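Local coordinates for COG1633: Uncharacterized conserved protein (Magnetospirillum magnetotacticum, PDB 2OH3) that is of uncharacterised function but binds zinc in a four-helix bundle of the rubrerythrin family, within the ferritin clan, at residues A117-D121 and P122-R126; K125-G128 and A129-A133. One frame throughout, in Å; residues are numbered along the deposited sequence.

Interaction 1: A117-D121 and P122-R126; sequences ANSAD and PEVKR
Lys125 lays its aliphatic chain over the turn and brings its amine to the carbonyl of Ser119. The chain runs extended to CE and bends at the last torsion (chi4 -41°), which turns the amine to the oxygen. Lys125 NZ gives Ser119 O a short hydrogen bond of 2.6 Å, nearly in line with the C=O bond. The same amine also bonds the carbonyl of Ala116, so it joins a carbonyl near the end of helix 94-118 to the first one beyond it. A positive group here should suit the negative end of that helix dipole.

Asp121 is the N-cap of the next helix. Its OD1 accepts from Glu123 N at 3.1 Å, and the N-H arrives from above the carboxylate plane. Its backbone O takes a straight bond from Lys125 N, also 3.1 Å. Ser119 sits before it in an ST turn: in the conformer given, Ser119 OG accepts from Asp121 N at 3.2 Å and is also hydrogen-bonded to Tyr4 O. On the helix 6-33 side, Val124 packs its CG1 branch against CB and OG of the same serine conformer. On the outer side, Arg126 grips Glu123 side-on. Arg126 NE reaches Glu123 OE1 at 2.9 Å and Arg126 NH2 reaches Glu123 OE2 at 3.1 Å, both oxygens lying in the guanidinium plane.

The contact forms the short turn between helix 94-118 and helix 122-148. Helix 6-33 packs against it: Leu6 touches Asp121, Glu123 and Val124, and Phe9 touches Val124.

Interaction 2: K125-G128 and A129-A133; sequences KRLG and ADFAA
Leu127 and Phe131 lie one helical turn apart, with the leucine CB over one face of the ring. Leu127 CB stands 4.3 Å from the centroid of the Phe131 ring, close to the ring normal, in a CH-pi contact. The phenylalanine CG lies anti to its own carbonyl carbon (chi1 -70°). This swings the ring back along the helix toward Leu127.

Arg126 and Asp130 meet differently. The guanidinium and carboxylate planes stand 81° apart, almost perpendicular. Arg126 NH1 is 3.8 Å from Asp130 OD2, a long salt bridge with the oxygen well out of the guanidinium plane, so no N-H points at it. The guanidinium has its firmer grip on Glu123, through NE and NH2, which leaves NH1 to face Asp130. A water makes the link there: it accepts from Arg126 NH1 at 2.9 Å and donates to Asp130 OD2 at 2.7 Å.

The backbone repeats the regular helical bond four residues on. Phe131 N to Leu127 O is the shortest of the four across the segments, at 2.7 Å.

The chemistry divides the helix into two faces. Leu127 and Phe131 are buried and meet through dispersion and CH-pi contact, with His53 and Tyr112 edge-to-face with the ring. On the exposed face, the attraction between Arg126 and Asp130 is probably modest, because it works through charge and a bridging water without a direct hydrogen bond.

Overall arrangement
The two interactions follow one another along the start of helix 122-148 and share Lys125 and Arg126. Their centres are about 9 Å apart. Interaction 1 builds the turn and the helix start at one end of the bundle, and its centre is about 21 Å from the centre of the chain. Interaction 2 lies further in, its centre about 15 Å from the centre of the chain. Arg126 joins them on the outer surface, between Glu123 and Asp130. Val124 and Leu127 both pack on Phe9 of helix 6-33. Further along the same helix, Glu135 and His138 bind the zinc ion, with Glu105 from helix 94-118. The Phe131 side chain is about 9 Å from the zinc.

Interaction 1: A117-D121 and P122-R126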
loop_
_atom_site.group_PDB
_atom_site.type_symbol
_atom_site.label_atom_id
_atom_site.label_comp_id
_atom_site.label_asym_id
_atom_site.label_seq_id
_atom_site.Cartn_x
_atom_site.Cartn_y
_atom_site.Cartn_z
ATOM N N ALA A 117 17.595 16.403 9.512
ATOM C CA ALA A 117 18.753 16.136 10.353
ATOM C C ALA A 117 19.942 15.612 9.566
ATOM O O ALA A 117 21.085 15.937 9.879
ATOM C CB ALA A 117 18.374 15.133 11.406
ATOM N N ASN A 118 19.688 14.785 8.560
ATOM C CA ASN A 118 20.764 14.057 7.890
ATOM C C ASN A 118 21.190 14.569 6.523
ATOM O O ASN A 118 22.194 14.113 5.992
ATOM C CB ASN A 118 20.407 12.567 7.771
ATOM C CG ASN A 118 20.299 11.904 9.109
ATOM O OD1 ASN A 118 19.414 11.095 9.342
ATOM N ND2 ASN A 118 21.181 12.263 10.010
ATOM N N SER A 119 20.435 15.490 5.947
ATOM C CA SER A 119 20.762 16.039 4.638
ATOM C C SER A 119 21.711 17.213 4.801
ATOM O O SER A 119 21.600 17.976 5.762
ATOM C CB SER A 119 19.502 16.495 3.913
ATOM O OG SER A 119 19.825 17.097 2.679
ATOM N N ALA A 120 22.645 17.349 3.870
ATOM C CA ALA A 120 23.573 18.473 3.847
ATOM C C ALA A 120 22.985 19.694 3.099
ATOM O O ALA A 120 23.435 20.819 3.312
ATOM C CB ALA A 120 24.889 18.037 3.215
ATOM N N ASP A 121 21.973 19.472 2.251
ATOM C CA ASP A 121 21.369 20.540 1.469
ATOM C C ASP A 121 20.518 21.399 2.422
ATOM O O ASP A 121 19.591 20.882 3.058
ATOM C CB ASP A 121 20.514 19.956 0.328
ATOM C CG ASP A 121 20.024 21.017 -0.661
ATOM O OD1 ASP A 121 19.902 22.218 -0.283
ATOM O OD2 ASP A 121 19.791 20.655 -1.842
ATOM N N PRO A 122 20.833 22.697 2.539
ATOM C CA PRO A 122 20.085 23.585 3.450
ATOM C C PRO A 122 18.589 23.691 3.144
ATOM O O PRO A 122 17.804 23.829 4.078
ATOM C CB PRO A 122 20.752 24.941 3.268
ATOM C CG PRO A 122 22.036 24.663 2.637
ATOM C CD PRO A 122 21.922 23.415 1.853
ATOM N N GLU A 123 18.195 23.601 1.873
ATOM C CA GLU A 123 16.762 23.583 1.533
ATOM C C GLU A 123 16.024 22.356 2.072
ATOM O O GLU A 123 14.851 22.423 2.453
ATOM C CB GLU A 123 16.592 23.675 0.030
ATOM C CG GLU A 123 15.145 23.878 -0.455
ATOM C CD GLU A 123 14.532 25.235 -0.095
ATOM O OE1 GLU A 123 15.038 25.954 0.806
ATOM O OE2 GLU A 123 13.497 25.565 -0.716
ATOM N N VAL A 124 16.707 21.224 2.108
ATOM C CA VAL A 124 16.106 20.012 2.624
ATOM C C VAL A 124 15.957 20.186 4.130
ATOM O O VAL A 124 14.889 19.896 4.694
ATOM C CB VAL A 124 16.912 18.778 2.245
ATOM C CG1 VAL A 124 16.377 17.543 2.952
ATOM C CG2 VAL A 124 16.861 18.567 0.702
ATOM N N LYS A 125 17.003 20.711 4.751
ATOM C CA LYS A 125 16.975 21.093 6.160
ATOM C C LYS A 125 15.799 22.024 6.493
ATOM O O LYS A 125 15.096 21.811 7.461
ATOM C CB LYS A 125 18.292 21.753 6.565
ATOM C CG LYS A 125 19.495 20.780 6.611
ATOM C CD LYS A 125 20.750 21.449 7.235
ATOM C CE LYS A 125 21.826 20.431 7.500
ATOM N NZ LYS A 125 21.262 19.131 8.075
ATOM N N ARG A 126 15.573 23.025 5.644
ATOM C CA ARG A 126 14.553 24.018 5.880
ATOM C C ARG A 126 13.169 23.415 5.669
ATOM O O ARG A 126 12.320 23.522 6.531
ATOM C CB ARG A 126 14.755 25.217 4.930
ATOM C CG ARG A 126 13.898 26.452 5.258
ATOM C CD ARG A 126 14.077 27.556 4.194
ATOM N NE ARG A 126 13.468 27.186 2.915
ATOM C CZ ARG A 126 12.201 27.426 2.560
ATOM N NH1 ARG A 126 11.350 28.019 3.372
ATOM N NH2 ARG A 126 11.754 27.047 1.365
#

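Interaction 2: K125-G128 and A129-A133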
loop_
_atom_site.group_PDB
_atom_site.type_symbol
_atom_site.label_atom_id
_atom_site.label_comp_id
_atom_site.label_asym_id
_atom_site.label_seq_id
_atom_site.Cartn_x
_atom_site.Cartn_y
_atom_site.Cartn_z
ATOM N N LYS A 125 17.003 20.711 4.751
ATOM C CA LYS A 125 16.975 21.093 6.160
ATOM C C LYS A 125 15.799 22.024 6.493
ATOM O O LYS A 125 15.096 21.811 7.461
ATOM C CB LYS A 125 18.292 21.753 6.565
ATOM C CG LYS A 125 19.495 20.780 6.611
ATOM C CD LYS A 125 20.750 21.449 7.235
ATOM C CE LYS A 125 21.826 20.431 7.500
ATOM N NZ LYS A 125 21.262 19.131 8.075
ATOM N N ARG A 126 15.573 23.025 5.644
ATOM C CA ARG A 126 14.553 24.018 5.880
ATOM C C ARG A 126 13.169 23.415 5.669
ATOM O O ARG A 126 12.320 23.522 6.531
ATOM C CB ARG A 126 14.755 25.217 4.930
ATOM C CG ARG A 126 13.898 26.452 5.258
ATOM C CD ARG A 126 14.077 27.556 4.194
ATOM N NE ARG A 126 13.468 27.186 2.915
ATOM C CZ ARG A 126 12.201 27.426 2.560
ATOM N NH1 ARG A 126 11.350 28.019 3.372
ATOM N NH2 ARG A 126 11.754 27.047 1.365
ATOM N N LEU A 127 12.926 22.787 4.523
ATOM C CA LEU A 127 11.591 22.246 4.269
ATOM C C LEU A 127 11.303 21.073 5.179
ATOM O O LEU A 127 10.185 20.893 5.623
ATOM C CB LEU A 127 11.450 21.831 2.827
ATOM C CG LEU A 127 11.580 22.935 1.779
ATOM C CD1 LEU A 127 11.515 22.334 0.385
ATOM C CD2 LEU A 127 10.550 23.999 1.982
ATOM N N GLY A 128 12.314 20.249 5.426
ATOM C CA GLY A 128 12.150 19.126 6.307
ATOM C C GLY A 128 11.692 19.554 7.683
ATOM O O GLY A 128 10.781 18.969 8.253
ATOM N N ALA A 129 12.296 20.596 8.212
ATOM C CA ALA A 129 11.878 21.123 9.521
ATOM C C ALA A 129 10.500 21.764 9.510
ATOM O O ALA A 129 9.723 21.568 10.418
ATOM C CB ALA A 129 12.882 22.105 10.013
ATOM N N ASP A 130 10.222 22.548 8.476
ATOM C CA ASP A 130 8.943 23.175 8.307
ATOM C C ASP A 130 7.884 22.114 8.176
ATOM O O ASP A 130 6.875 22.171 8.882
ATOM C CB ASP A 130 8.943 24.102 7.080
ATOM C CG ASP A 130 9.732 25.394 7.308
ATOM O OD1 ASP A 130 10.117 25.707 8.450
ATOM O OD2 ASP A 130 9.968 26.110 6.323
ATOM N N PHE A 131 8.116 21.129 7.307
ATOM C CA PHE A 131 7.107 20.094 7.040
ATOM C C PHE A 131 6.881 19.213 8.276
ATOM O O PHE A 131 5.745 18.877 8.582
ATOM C CB PHE A 131 7.476 19.206 5.856
ATOM C CG PHE A 131 7.398 19.887 4.501
ATOM C CD1 PHE A 131 7.106 21.246 4.363
ATOM C CD2 PHE A 131 7.700 19.171 3.380
ATOM C CE1 PHE A 131 7.104 21.854 3.103
ATOM C CE2 PHE A 131 7.695 19.761 2.120
ATOM C CZ PHE A 131 7.417 21.114 1.994
ATOM N N ALA A 132 7.955 18.858 8.980
ATOM C CA ALA A 132 7.862 18.084 10.239
ATOM C C ALA A 132 7.052 18.797 11.328
ATOM O O ALA A 132 6.252 18.153 12.019
ATOM C CB ALA A 132 9.199 17.806 10.748
ATOM N N ALA A 133 7.262 20.105 11.496
ATOM C CA ALA A 133 6.519 20.892 12.476
ATOM C C ALA A 133 5.022 20.875 12.183
ATOM O O ALA A 133 4.209 20.752 13.104
ATOM C CB ALA A 133 7.044 22.343 12.541
HETATM O O HOH W 1 11.491 28.389 6.239
#